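Local coordinates for protein RsfP (Uncultured bacterium, PDB 4GLJ) that probably catalyses the phosphorolysis of methylthioadenosine to adenine and 5-methylthioribose 1-phosphate, and also binds the dye rhodamine B, at residues T40-S46 against P77-Y83; P45-I49 against F61-Q67; D110-Q116 against Q164-T170; Q116-M120 against N200-K205. All blocks are in the same frame, centred on the assembly; numbering follows the deposited sequence. Where two conformers were deposited one is given.

Contacts 1 and 2 share Pro45 and Ser46, centres about 10 Å apart, where one loop touches both helix 78-87 and the end of strand 57-63. Contacts 3 and 4 share Gln116 on strand 111-119, centres about 15 Å apart, and both touch a second subunit. Contacts 1 and 3 are about 28 Å apart between centres, on opposite sides of the chain's centre. Along the chain the first two contacts close before the interleaved last two open. Contacts 2, 3 and 4 reach the same mixed sheet. Helix 200-209 packs on Tyr78 and, through a salt bridge from Glu203 to Arg64, probably connects the phosphate-site residues of contact 2 with the subunit interface at contact 4.

Contact 1: T40-S46 against P77-Y83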
loop_
_atom_site.group_PDB
_atom_site.type_symbol
_atom_site.label_atom_id
_atom_site.label_comp_id
_atom_site.label_asym_id
_atom_site.label_seq_id
_atom_site.Cartn_x
_atom_site.Cartn_y
_atom_site.Cartn_z
ATOM N N THR A 40 27.348 1.106 -5.251
ATOM C CA THR A 40 26.690 -0.130 -4.884
ATOM C C THR A 40 25.932 -0.662 -6.104
ATOM O O THR A 40 25.701 0.081 -7.095
ATOM C CB THR A 40 25.714 -0.027 -3.691
ATOM O OG1 THR A 40 24.440 0.418 -4.170
ATOM C CG2 THR A 40 26.237 0.862 -2.486
ATOM N N PRO A 41 25.532 -1.951 -6.042
ATOM C CA PRO A 41 24.681 -2.470 -7.112
ATOM C C PRO A 41 23.301 -1.783 -7.171
ATOM O O PRO A 41 22.579 -1.991 -8.159
ATOM C CB PRO A 41 24.550 -3.966 -6.763
ATOM C CG PRO A 41 25.767 -4.268 -5.927
ATOM C CD PRO A 41 25.933 -3.018 -5.099
ATOM N N TYR A 42 22.973 -0.943 -6.195
ATOM C CA TYR A 42 21.672 -0.239 -6.125
ATOM C C TYR A 42 21.838 1.246 -6.395
ATOM O O TYR A 42 20.959 2.021 -6.092
ATOM C CB TYR A 42 21.002 -0.458 -4.737
ATOM C CG TYR A 42 20.901 -1.926 -4.532
ATOM C CD1 TYR A 42 21.826 -2.591 -3.751
ATOM C CD2 TYR A 42 19.921 -2.672 -5.174
ATOM C CE1 TYR A 42 21.790 -3.965 -3.627
ATOM C CE2 TYR A 42 19.888 -4.053 -5.038
ATOM C CZ TYR A 42 20.865 -4.672 -4.238
ATOM O OH TYR A 42 20.871 -6.026 -4.046
ATOM N N GLY A 43 22.971 1.620 -6.948
ATOM C CA GLY A 43 23.264 2.996 -7.258
ATOM C C GLY A 43 23.893 3.668 -6.061
ATOM O O GLY A 43 24.434 2.988 -5.170
ATOM N N GLU A 44 23.815 5.002 -6.039
ATOM C CA GLU A 44 24.531 5.768 -5.045
ATOM C C GLU A 44 23.738 5.924 -3.767
ATOM O O GLU A 44 22.507 6.107 -3.791
ATOM C CB GLU A 44 24.867 7.154 -5.601
ATOM C CG GLU A 44 25.595 7.089 -6.932
ATOM C CD GLU A 44 26.271 8.416 -7.287
ATOM O OE1 GLU A 44 25.511 9.399 -7.497
ATOM O OE2 GLU A 44 27.534 8.466 -7.347
ATOM N N PRO A 45 24.444 5.894 -2.610
ATOM C CA PRO A 45 23.807 6.254 -1.345
ATOM C C PRO A 45 23.352 7.702 -1.377
ATOM O O PRO A 45 23.737 8.412 -2.334
ATOM C CB PRO A 45 24.932 6.128 -0.306
ATOM C CG PRO A 45 25.922 5.252 -0.984
ATOM C CD PRO A 45 25.864 5.572 -2.453
ATOM N N SER A 46 22.606 8.120 -0.337
ATOM C CA SER A 46 22.028 9.440 -0.280
ATOM C C SER A 46 23.091 10.538 -0.368
ATOM O O SER A 46 22.816 11.571 -0.932
ATOM C CB SER A 46 21.295 9.640 0.993
ATOM O OG SER A 46 20.184 8.818 1.140
ATOM N N PRO A 77 17.489 6.439 -1.364
ATOM C CA PRO A 77 17.892 5.156 -1.890
ATOM C C PRO A 77 18.225 4.197 -0.709
ATOM O O PRO A 77 19.434 3.904 -0.401
ATOM C CB PRO A 77 19.168 5.515 -2.702
ATOM C CG PRO A 77 19.817 6.614 -1.852
ATOM C CD PRO A 77 18.636 7.389 -1.290
ATOM N N TYR A 78 17.176 3.618 -0.122
ATOM C CA TYR A 78 17.394 2.796 1.097
ATOM C C TYR A 78 18.311 1.600 0.841
ATOM O O TYR A 78 19.116 1.311 1.709
ATOM C CB TYR A 78 16.014 2.276 1.583
ATOM C CG TYR A 78 15.161 3.398 2.119
ATOM C CD1 TYR A 78 15.365 3.899 3.376
ATOM C CD2 TYR A 78 14.187 3.984 1.287
ATOM C CE1 TYR A 78 14.595 4.966 3.830
ATOM C CE2 TYR A 78 13.425 5.065 1.740
ATOM C CZ TYR A 78 13.684 5.569 2.950
ATOM O OH TYR A 78 12.943 6.595 3.420
ATOM N N ARG A 79 18.165 0.873 -0.265
ATOM C CA ARG A 79 18.996 -0.276 -0.552
ATOM C C ARG A 79 20.471 0.069 -0.754
ATOM O O ARG A 79 21.278 -0.536 -0.148
ATOM C CB ARG A 79 18.464 -1.048 -1.758
ATOM C CG ARG A 79 17.278 -1.962 -1.518
ATOM C CD ARG A 79 16.791 -2.612 -2.795
ATOM N NE ARG A 79 16.499 -1.616 -3.789
ATOM C CZ ARG A 79 16.323 -1.834 -5.076
ATOM N NH1 ARG A 79 16.380 -3.035 -5.586
ATOM N NH2 ARG A 79 16.077 -0.814 -5.843
ATOM N N ALA A 80 20.790 1.091 -1.548
ATOM C CA ALA A 80 22.182 1.647 -1.590
ATOM C C ALA A 80 22.768 2.054 -0.276
ATOM O O ALA A 80 23.927 1.755 -0.013
ATOM C CB ALA A 80 22.311 2.764 -2.652
ATOM N N ASN A 81 22.009 2.737 0.568
ATOM C CA ASN A 81 22.529 3.211 1.856
ATOM C C ASN A 81 22.921 2.037 2.772
ATOM O O ASN A 81 24.000 2.036 3.357
ATOM C CB ASN A 81 21.452 4.034 2.577
ATOM C CG ASN A 81 21.211 5.404 1.918
ATOM O OD1 ASN A 81 22.039 5.835 1.080
ATOM N ND2 ASN A 81 20.138 6.115 2.329
ATOM N N ILE A 82 22.056 1.026 2.830
ATOM C CA ILE A 82 22.285 -0.099 3.759
ATOM C C ILE A 82 23.362 -0.920 3.126
ATOM O O ILE A 82 24.249 -1.368 3.829
ATOM C CB ILE A 82 20.929 -0.900 3.959
ATOM C CG1 ILE A 82 19.936 -0.093 4.820
ATOM C CG2 ILE A 82 21.204 -2.246 4.633
ATOM C CD1 ILE A 82 20.448 0.398 6.173
ATOM N N TYR A 83 23.350 -1.102 1.786
ATOM C CA TYR A 83 24.380 -1.914 1.161
ATOM C C TYR A 83 25.772 -1.262 1.399
ATOM O O TYR A 83 26.788 -1.924 1.741
ATOM C CB TYR A 83 24.163 -2.052 -0.346
ATOM C CG TYR A 83 25.020 -3.156 -0.993
ATOM C CD1 TYR A 83 24.525 -4.457 -1.144
ATOM C CD2 TYR A 83 26.337 -2.911 -1.441
ATOM C CE1 TYR A 83 25.306 -5.471 -1.736
ATOM C CE2 TYR A 83 27.126 -3.918 -2.026
ATOM C CZ TYR A 83 26.590 -5.197 -2.160
ATOM O OH TYR A 83 27.351 -6.219 -2.695
HETATM O O HOH W 1 18.869 2.288 -3.362
#
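Thr40, Pro41 and Tyr42 rest on Ala80 and Tyr83 of the first turns of helix 78-87, and Ser46 meets Asn81 further along the same loop. The loop starts with a type I beta turn, Thr40 to Gly43, which also contains an ST turn: Thr40 OG1 accepts from Tyr42 N and gives its own hydrogen to a lone pair of Gly43 O, 2.8 Å away. Three aromatic and CH-pi contacts follow. Pro41 CD stands over a face of the Tyr83 ring, 3.7 Å from its centroid. Tyr42 turns its edge toward the Tyr83 face in an offset edge-to-face pair, centroids 5.8 Å apart and planes at 61°. Over one face of Tyr42 lies Arg79 CB, and a bend at chi3 (-55°) folds the arginine back until Tyr42 CD2 sits over its guanidinium, 3.6 Å from NH1. Ala80 CB packs 4.1 Å from Tyr42 CB and also lies against Gly43 O and Thr40 OG1; a water takes the N-H of Ala80. Tyr83 OH bonds beyond the contact to Ala294 N. The remaining polar bonds join one amide to Ser46, whose OG also bonds to Arg64 O. Asn81 OD1 accepts from Ser46 N at 2.7 Å on an in-plane lone pair, while Asn81 ND2 donates to Ser46 OG, 3.0 Å away and in the amide plane.

Contact 2: P45-I49 against F61-Q67; sequences PSDDI and FLTRHGQ. With PO4 (phosphate ion), chain D.
Ser46 meets the turn that follows strand 57-63, its hydroxyl donating from OG to Arg64 O over 2.7 Å, tilted 35° from the carbonyl plane. Ser46 O accepts from Arg70 NH2 and from a water that in turn takes the N-H of Gln67. Beside it passes Gly66, where a CB would lie tight against Ser46 O. Asp47 holds CG opposite its backbone N (chi1 -173°), which brings CB within 4.2 Å of Gly66 CA and OD2 within 3.5 Å of Gln67 NE2; carboxylate and amide planes stand 70° apart. Asp48 directs its carboxylate to a salt bridge with Lys37, while its carbonyl O shares a second water with Phe61 O and Thr63 N. At Ile49 the contact becomes apolar, with CG1 3.9 Å from Leu62 CD1, the same methyl that comes within 3.7 Å of Asp47 O. The type I turn Thr63 to Gly66 carries two residues away from this loop to a phosphate ion: Arg64 NH1 and His65 NE2 each donate to its O4 from 2.8 Å, edge-on. A salt bridge from Glu203 to Arg64 NE helps position the guanidinium. With Ser22, Ala98 and Thr199 also bonded to the ion, and His65 touching rhodamine B, this is consistent with the phosphate-binding site of a nucleoside phosphorylase.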
loop_
_atom_site.group_PDB
_atom_site.type_symbol
_atom_site.label_atom_id
_atom_site.label_comp_id
_atom_site.label_asym_id
_atom_site.label_seq_id
_atom_site.Cartn_x
_atom_site.Cartn_y
_atom_site.Cartn_z
ATOM N N PRO A 45 24.444 5.894 -2.610
ATOM C CA PRO A 45 23.807 6.254 -1.345
ATOM C C PRO A 45 23.352 7.702 -1.377
ATOM O O PRO A 45 23.737 8.412 -2.334
ATOM C CB PRO A 45 24.932 6.128 -0.306
ATOM C CG PRO A 45 25.922 5.252 -0.984
ATOM C CD PRO A 45 25.864 5.572 -2.453
ATOM N N SER A 46 22.606 8.120 -0.337
ATOM C CA SER A 46 22.028 9.440 -0.280
ATOM C C SER A 46 23.091 10.538 -0.368
ATOM O O SER A 46 22.816 11.571 -0.932
ATOM C CB SER A 46 21.295 9.640 0.993
ATOM O OG SER A 46 20.184 8.818 1.140
ATOM N N ASP A 47 24.284 10.305 0.177
ATOM C CA ASP A 47 25.382 11.277 0.121
ATOM C C ASP A 47 26.655 10.467 0.373
ATOM O O ASP A 47 26.561 9.290 0.763
ATOM C CB ASP A 47 25.145 12.263 1.269
ATOM C CG ASP A 47 26.092 13.448 1.276
ATOM O OD1 ASP A 47 26.824 13.709 0.275
ATOM O OD2 ASP A 47 26.104 14.123 2.354
ATOM N N ASP A 48 27.828 11.079 0.191
ATOM C CA ASP A 48 29.082 10.465 0.623
ATOM C C ASP A 48 28.973 10.124 2.108
ATOM O O ASP A 48 28.406 10.878 2.870
ATOM C CB ASP A 48 30.240 11.441 0.411
ATOM C CG ASP A 48 30.525 11.712 -1.057
ATOM O OD1 ASP A 48 30.029 10.976 -1.946
ATOM O OD2 ASP A 48 31.256 12.663 -1.335
ATOM N N ILE A 49 29.393 8.932 2.493
ATOM C CA ILE A 49 29.437 8.567 3.877
ATOM C C ILE A 49 30.651 9.230 4.565
ATOM O O ILE A 49 31.792 9.207 4.041
ATOM C CB ILE A 49 29.419 7.045 3.949
ATOM C CG1 ILE A 49 27.996 6.580 3.570
ATOM C CG2 ILE A 49 29.804 6.524 5.333
ATOM C CD1 ILE A 49 28.021 5.210 2.968
ATOM N N PHE A 61 28.819 8.043 9.307
ATOM C CA PHE A 61 27.662 8.937 9.436
ATOM C C PHE A 61 27.077 9.092 8.015
ATOM O O PHE A 61 27.819 9.418 7.061
ATOM C CB PHE A 61 28.003 10.347 9.982
ATOM C CG PHE A 61 26.782 11.246 10.050
ATOM C CD1 PHE A 61 25.800 11.036 11.042
ATOM C CD2 PHE A 61 26.535 12.221 9.057
ATOM C CE1 PHE A 61 24.631 11.818 11.076
ATOM C CE2 PHE A 61 25.351 12.998 9.083
ATOM C CZ PHE A 61 24.415 12.806 10.100
ATOM N N LEU A 62 25.790 8.798 7.880
ATOM C CA LEU A 62 25.122 8.893 6.546
ATOM C C LEU A 62 23.906 9.834 6.761
ATOM O O LEU A 62 23.098 9.591 7.653
ATOM C CB LEU A 62 24.671 7.506 6.103
ATOM C CG LEU A 62 23.849 7.450 4.794
ATOM C CD1 LEU A 62 24.545 8.362 3.779
ATOM C CD2 LEU A 62 23.852 6.026 4.267
ATOM N N THR A 63 23.828 10.934 6.000
ATOM C CA THR A 63 22.658 11.840 6.069
ATOM C C THR A 63 21.620 11.254 5.206
ATOM O O THR A 63 21.794 11.243 3.991
ATOM C CB THR A 63 22.973 13.209 5.451
ATOM O OG1 THR A 63 24.150 13.683 6.071
ATOM C CG2 THR A 63 21.839 14.151 5.745
ATOM N N ARG A 64 20.529 10.752 5.806
ATOM C CA ARG A 64 19.521 10.084 5.039
ATOM C C ARG A 64 18.930 10.906 3.826
ATOM O O ARG A 64 18.695 10.358 2.705
ATOM C CB ARG A 64 18.391 9.683 6.045
ATOM C CG ARG A 64 17.301 8.955 5.353
ATOM C CD ARG A 64 16.188 8.563 6.288
ATOM N NE ARG A 64 16.588 7.650 7.376
ATOM C CZ ARG A 64 16.609 7.913 8.683
ATOM N NH1 ARG A 64 16.373 9.136 9.156
ATOM N NH2 ARG A 64 16.954 6.941 9.551
ATOM N N HIS A 65 18.684 12.190 4.061
ATOM C CA HIS A 65 18.046 13.058 3.031
ATOM C C HIS A 65 18.990 13.714 2.092
ATOM O O HIS A 65 18.546 14.431 1.210
ATOM C CB HIS A 65 17.152 14.102 3.669
ATOM C CG HIS A 65 15.950 13.509 4.369
ATOM N ND1 HIS A 65 14.865 13.084 3.702
ATOM C CD2 HIS A 65 15.744 13.178 5.707
ATOM C CE1 HIS A 65 13.943 12.587 4.575
ATOM N NE2 HIS A 65 14.492 12.613 5.799
ATOM N N GLY A 66 20.284 13.391 2.215
ATOM C CA GLY A 66 21.375 14.000 1.452
ATOM C C GLY A 66 21.747 15.382 1.932
ATOM O O GLY A 66 21.047 15.983 2.760
ATOM N N GLN A 67 22.828 15.931 1.374
ATOM C CA GLN A 67 23.158 17.315 1.680
ATOM C C GLN A 67 22.072 18.291 1.221
ATOM O O GLN A 67 21.419 18.127 0.167
ATOM C CB GLN A 67 24.567 17.698 1.190
ATOM C CG GLN A 67 25.292 18.627 2.186
ATOM C CD GLN A 67 25.061 18.256 3.663
ATOM O OE1 GLN A 67 24.308 18.946 4.396
ATOM N NE2 GLN A 67 25.676 17.147 4.100
HETATM P P PO4 D . 13.627 11.524 9.131
HETATM O O1 PO4 D . 12.693 12.552 8.563
HETATM O O2 PO4 D . 14.224 12.237 10.322
HETATM O O3 PO4 D . 12.765 10.368 9.477
HETATM O O4 PO4 D . 14.737 11.120 8.167
HETATM O O HOH W 2 23.661 14.520 -1.022
HETATM O O HOH W 3 26.712 11.625 5.077
#

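Contact 3: D110-Q116 against Q164-T170; sequences DMVIPDQ and QCHAKAT
Met111 to Ile113 and Cys165 to Ala167 are parallel neighbours in the mixed sheet of the phosphorylase fold, strand axes 4.5 Å apart and directions 14° apart. Met111 N bonds to Gln164 O, His166 N to Met111 O, and Ile113 N to His166 O at 2.8 Å. Asp110 ties the start of the pair. Its OD1 accepts from Gln164 N and its OD2 from His166 NE2, each at 2.9 Å and each from above the carboxylate plane; the imidazole donates in its own ring plane, 50° from the carboxylate. Lys107 N is a further donor to OD2. Were Asp110 an alanine, His166 NE2 and Gln164 N would probably lose their shared carboxylate, and the imidazole would be freer to turn. On the histidine's face of the sheet Val112 CG1 presses tightly on Ala169 CB, 3.5 Å away; on the other, Ile113 CG1 meets Cys165 SG. Both strands turn a corner, at Asp115 and Lys168, and Ala169 O takes two N-H groups, Asp115 N and Gln116 N, as in a beta bulge. Gln116 continues to Ala140 O and a second subunit. Helix 145-157, with Ala148 on Ile113 and Tyr155 on Cys165, connects the strands as a beta-alpha-beta crossover.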
loop_
_atom_site.group_PDB
_atom_site.type_symbol
_atom_site.label_atom_id
_atom_site.label_comp_id
_atom_site.label_asym_id
_atom_site.label_seq_id
_atom_site.Cartn_x
_atom_site.Cartn_y
_atom_site.Cartn_z
ATOM N N ASP A 110 10.713 15.431 23.485
ATOM C CA ASP A 110 10.983 14.131 24.064
ATOM C C ASP A 110 11.690 13.287 23.010
ATOM O O ASP A 110 11.583 13.542 21.751
ATOM C CB ASP A 110 9.721 13.398 24.460
ATOM C CG ASP A 110 9.063 13.950 25.725
ATOM O OD1 ASP A 110 9.642 14.834 26.426
ATOM O OD2 ASP A 110 7.898 13.485 25.972
ATOM N N MET A 111 12.392 12.265 23.499
ATOM C CA MET A 111 12.827 11.170 22.608
ATOM C C MET A 111 12.113 9.890 22.946
ATOM O O MET A 111 11.598 9.730 24.070
ATOM C CB MET A 111 14.336 10.989 22.663
ATOM C CG MET A 111 15.074 12.341 22.546
ATOM S SD MET A 111 16.856 12.085 22.379
ATOM C CE MET A 111 17.480 13.763 22.474
ATOM N N VAL A 112 12.072 9.011 21.953
ATOM C CA VAL A 112 11.344 7.792 22.018
ATOM C C VAL A 112 12.259 6.731 21.401
ATOM O O VAL A 112 12.862 6.908 20.326
ATOM C CB VAL A 112 10.001 7.883 21.241
ATOM C CG1 VAL A 112 9.278 6.544 21.314
ATOM C CG2 VAL A 112 9.093 8.951 21.893
ATOM N N ILE A 113 12.369 5.616 22.104
ATOM C CA ILE A 113 13.133 4.469 21.561
ATOM C C ILE A 113 12.112 3.343 21.284
ATOM O O ILE A 113 11.759 2.563 22.174
ATOM C CB ILE A 113 14.198 3.917 22.600
ATOM C CG1 ILE A 113 15.015 5.072 23.198
ATOM C CG2 ILE A 113 15.087 2.826 21.968
ATOM C CD1 ILE A 113 15.674 5.896 22.149
ATOM N N PRO A 114 11.613 3.282 20.081
ATOM C CA PRO A 114 10.515 2.297 19.851
ATOM C C PRO A 114 11.037 0.868 19.875
ATOM O O PRO A 114 12.264 0.627 19.706
ATOM C CB PRO A 114 10.021 2.678 18.439
ATOM C CG PRO A 114 11.225 3.340 17.794
ATOM C CD PRO A 114 11.818 4.168 18.934
ATOM N N ASP A 115 10.151 -0.086 20.186
ATOM C CA ASP A 115 10.566 -1.450 20.089
ATOM C C ASP A 115 9.784 -2.114 18.943
ATOM O O ASP A 115 10.119 -3.237 18.554
ATOM C CB ASP A 115 10.364 -2.186 21.436
ATOM C CG ASP A 115 8.890 -2.271 21.853
ATOM O OD1 ASP A 115 8.061 -1.399 21.507
ATOM O OD2 ASP A 115 8.537 -3.234 22.534
ATOM N N GLN A 116 8.756 -1.429 18.380
ATOM C CA GLN A 116 7.991 -2.096 17.332
ATOM C C GLN A 116 7.803 -1.116 16.212
ATOM O O GLN A 116 7.981 0.108 16.390
ATOM C CB GLN A 116 6.624 -2.591 17.883
ATOM C CG GLN A 116 6.709 -3.966 18.625
ATOM C CD GLN A 116 7.212 -5.074 17.651
ATOM O OE1 GLN A 116 6.905 -5.018 16.477
ATOM N NE2 GLN A 116 8.033 -6.018 18.140
ATOM N N GLN A 164 11.870 14.078 28.165
ATOM C CA GLN A 164 12.240 12.806 28.729
ATOM C C GLN A 164 12.362 11.811 27.599
ATOM O O GLN A 164 12.064 12.165 26.469
ATOM C CB GLN A 164 11.238 12.350 29.772
ATOM C CG GLN A 164 9.835 12.126 29.290
ATOM C CD GLN A 164 8.886 11.845 30.482
ATOM O OE1 GLN A 164 9.179 10.995 31.320
ATOM N NE2 GLN A 164 7.753 12.575 30.558
ATOM N N CYS A 165 12.795 10.583 27.888
ATOM C CA CYS A 165 12.924 9.557 26.880
ATOM C C CYS A 165 11.963 8.417 27.250
ATOM O O CYS A 165 11.909 7.996 28.446
ATOM C CB CYS A 165 14.378 9.017 26.894
ATOM S SG CYS A 165 14.699 7.831 25.575
ATOM N N HIS A 166 11.237 7.900 26.278
ATOM C CA HIS A 166 10.289 6.838 26.460
ATOM C C HIS A 166 10.737 5.633 25.712
ATOM O O HIS A 166 11.140 5.748 24.574
ATOM C CB HIS A 166 8.930 7.254 25.937
ATOM C CG HIS A 166 8.473 8.595 26.408
ATOM N ND1 HIS A 166 7.619 8.749 27.396
ATOM C CD2 HIS A 166 8.772 9.853 25.963
ATOM C CE1 HIS A 166 7.395 10.037 27.590
ATOM N NE2 HIS A 166 8.095 10.709 26.712
ATOM N N ALA A 167 10.687 4.452 26.309
ATOM C CA ALA A 167 11.029 3.240 25.516
ATOM C C ALA A 167 9.771 2.437 25.254
ATOM O O ALA A 167 8.747 2.749 25.826
ATOM C CB ALA A 167 12.048 2.399 26.288
ATOM N N LYS A 168 9.855 1.362 24.485
ATOM C CA LYS A 168 8.754 0.417 24.264
ATOM C C LYS A 168 7.512 1.036 23.576
ATOM O O LYS A 168 6.373 0.856 24.025
ATOM C CB LYS A 168 8.287 -0.307 25.521
ATOM C CG LYS A 168 9.393 -0.954 26.360
ATOM C CD LYS A 168 10.393 -1.774 25.525
ATOM C CE LYS A 168 11.539 -2.358 26.373
ATOM N NZ LYS A 168 11.179 -2.364 27.814
ATOM N N ALA A 169 7.751 1.693 22.478
ATOM C CA ALA A 169 6.720 2.355 21.655
ATOM C C ALA A 169 6.666 1.727 20.247
ATOM O O ALA A 169 7.626 1.021 19.805
ATOM C CB ALA A 169 7.088 3.848 21.523
ATOM N N THR A 170 5.538 1.928 19.570
ATOM C CA THR A 170 5.367 1.460 18.190
ATOM C C THR A 170 5.435 2.617 17.194
ATOM O O THR A 170 4.683 3.589 17.365
ATOM C CB THR A 170 4.032 0.727 18.022
ATOM O OG1 THR A 170 4.108 -0.448 18.812
ATOM C CG2 THR A 170 3.835 0.336 16.553
HETATM O O HOH W 4 7.679 14.716 28.519
HETATM O O HOH W 5 5.394 -1.252 21.244
#

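Contact 4: Q116-M120 against N200-K205; sequences QMIDM and NMPEAK
Asp119 and Lys205 meet obliquely: the lysine runs extended beyond CG and places NZ 2.7 Å from Asp119 OD2, on that oxygen's anti lone pair, in a salt bridge. The carboxylate swings to the helix because CG lies opposite the backbone N (chi1 -173°). Its OD1 rests 3.4 Å from Met201 CB and bonds onward to Thr121 OG1. A leucine in place of Asp119 would probably leave the Lys205 ammonium without its mate and Thr121 OG1 without this partner. Helix 200-209 lies across strand 111-119 of the superfamily's alpha/beta fold; the axes of segments 200-205 and 116-119 are 8.7 Å apart and cross at -116°. Met117 is modelled in two conformers, so its contacts, which hold for one of them, are less certain. Met201, bent at chi2 (-75°), turns its thioether back toward the strand and meets Met117 tip to tip, CE 3.7 Å from Met117 SD. Met117 SD touches Ala204 CB at 3.6 Å, and Met117 CE reaches Asn200 CB and O, the two side chains crossing at about a right angle. Along the strand's edge, a second subunit supplies Thr181, bonded to Met117 O, and Glu184, which accepts from Asp119 N.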
loop_
_atom_site.group_PDB
_atom_site.type_symbol
_atom_site.label_atom_id
_atom_site.label_comp_id
_atom_site.label_asym_id
_atom_site.label_seq_id
_atom_site.Cartn_x
_atom_site.Cartn_y
_atom_site.Cartn_z
ATOM N N GLN A 116 8.756 -1.429 18.380
ATOM C CA GLN A 116 7.991 -2.096 17.332
ATOM C C GLN A 116 7.803 -1.116 16.212
ATOM O O GLN A 116 7.981 0.108 16.390
ATOM C CB GLN A 116 6.624 -2.591 17.883
ATOM C CG GLN A 116 6.709 -3.966 18.625
ATOM C CD GLN A 116 7.212 -5.074 17.651
ATOM O OE1 GLN A 116 6.905 -5.018 16.477
ATOM N NE2 GLN A 116 8.033 -6.018 18.140
ATOM N N MET A 117 7.321 -1.623 15.083
ATOM C CA MET A 117 7.154 -0.785 13.879
ATOM C C MET A 117 6.021 -1.363 13.086
ATOM O O MET A 117 5.748 -2.602 13.165
ATOM C CB MET A 117 8.381 -0.881 12.992
ATOM C CG MET A 117 9.597 -0.235 13.572
ATOM S SD MET A 117 10.965 -0.506 12.466
ATOM C CE MET A 117 10.928 0.970 11.469
ATOM N N ILE A 118 5.316 -0.509 12.342
ATOM C CA ILE A 118 4.291 -1.027 11.419
ATOM C C ILE A 118 4.611 -0.344 10.074
ATOM O O ILE A 118 4.740 0.868 10.039
ATOM C CB ILE A 118 2.881 -0.619 11.888
ATOM C CG1 ILE A 118 2.537 -1.323 13.273
ATOM C CG2 ILE A 118 1.931 -0.903 10.710
ATOM C CD1 ILE A 118 1.206 -0.991 13.921
ATOM N N ASP A 119 4.796 -1.137 9.006
ATOM C CA ASP A 119 5.169 -0.600 7.719
ATOM C C ASP A 119 3.940 -0.294 6.887
ATOM O O ASP A 119 3.333 -1.197 6.317
ATOM C CB ASP A 119 6.064 -1.568 6.969
ATOM C CG ASP A 119 6.627 -0.967 5.686
ATOM O OD1 ASP A 119 6.358 0.213 5.383
ATOM O OD2 ASP A 119 7.369 -1.701 4.982
ATOM N N MET A 120 3.544 0.979 6.865
ATOM C CA MET A 120 2.451 1.433 5.977
ATOM C C MET A 120 2.928 2.040 4.653
ATOM O O MET A 120 2.106 2.555 3.908
ATOM C CB MET A 120 1.628 2.527 6.689
ATOM C CG MET A 120 0.959 1.967 7.953
ATOM S SD MET A 120 -0.078 0.514 7.699
ATOM C CE MET A 120 -1.260 1.031 6.483
ATOM N N ASN A 200 11.842 5.012 8.489
ATOM C CA ASN A 200 12.523 3.863 9.071
ATOM C C ASN A 200 12.088 2.520 8.467
ATOM O O ASN A 200 12.724 1.499 8.722
ATOM C CB ASN A 200 12.473 3.923 10.610
ATOM C CG ASN A 200 13.468 5.000 11.166
ATOM O OD1 ASN A 200 14.118 4.762 12.161
ATOM N ND2 ASN A 200 13.703 6.113 10.405
ATOM N N MET A 201 11.080 2.545 7.593
ATOM C CA MET A 201 10.801 1.437 6.658
ATOM C C MET A 201 10.990 1.975 5.254
ATOM O O MET A 201 10.450 3.022 4.934
ATOM C CB MET A 201 9.376 0.894 6.854
ATOM C CG MET A 201 9.177 0.129 8.165
ATOM S SD MET A 201 9.975 -1.505 7.992
ATOM C CE MET A 201 9.556 -2.260 9.559
ATOM N N PRO A 202 11.733 1.276 4.386
ATOM C CA PRO A 202 12.153 -0.137 4.551
ATOM C C PRO A 202 13.538 -0.270 5.202
ATOM O O PRO A 202 14.028 -1.375 5.269
ATOM C CB PRO A 202 12.204 -0.639 3.096
ATOM C CG PRO A 202 12.700 0.589 2.369
ATOM C CD PRO A 202 11.897 1.722 2.979
ATOM N N GLU A 203 14.087 0.838 5.714
ATOM C CA GLU A 203 15.485 0.845 6.282
ATOM C C GLU A 203 15.656 -0.266 7.315
ATOM O O GLU A 203 16.660 -1.009 7.230
ATOM C CB GLU A 203 15.763 2.193 6.903
ATOM C CG GLU A 203 17.180 2.681 6.875
ATOM C CD GLU A 203 17.270 4.104 7.407
ATOM O OE1 GLU A 203 17.133 4.266 8.662
ATOM O OE2 GLU A 203 17.377 5.077 6.602
ATOM N N ALA A 204 14.663 -0.459 8.209
ATOM C CA ALA A 204 14.800 -1.531 9.235
ATOM C C ALA A 204 14.806 -2.952 8.614
ATOM O O ALA A 204 15.528 -3.857 9.102
ATOM C CB ALA A 204 13.727 -1.450 10.341
ATOM N N LYS A 205 13.944 -3.173 7.603
ATOM C CA LYS A 205 13.882 -4.469 6.891
ATOM C C LYS A 205 15.251 -4.763 6.190
ATOM O O LYS A 205 15.742 -5.898 6.194
ATOM C CB LYS A 205 12.736 -4.413 5.825
ATOM C CG LYS A 205 11.344 -4.472 6.491
ATOM C CD LYS A 205 10.253 -4.360 5.404
ATOM C CE LYS A 205 8.929 -4.715 6.122
ATOM N NZ LYS A 205 7.698 -4.388 5.287
#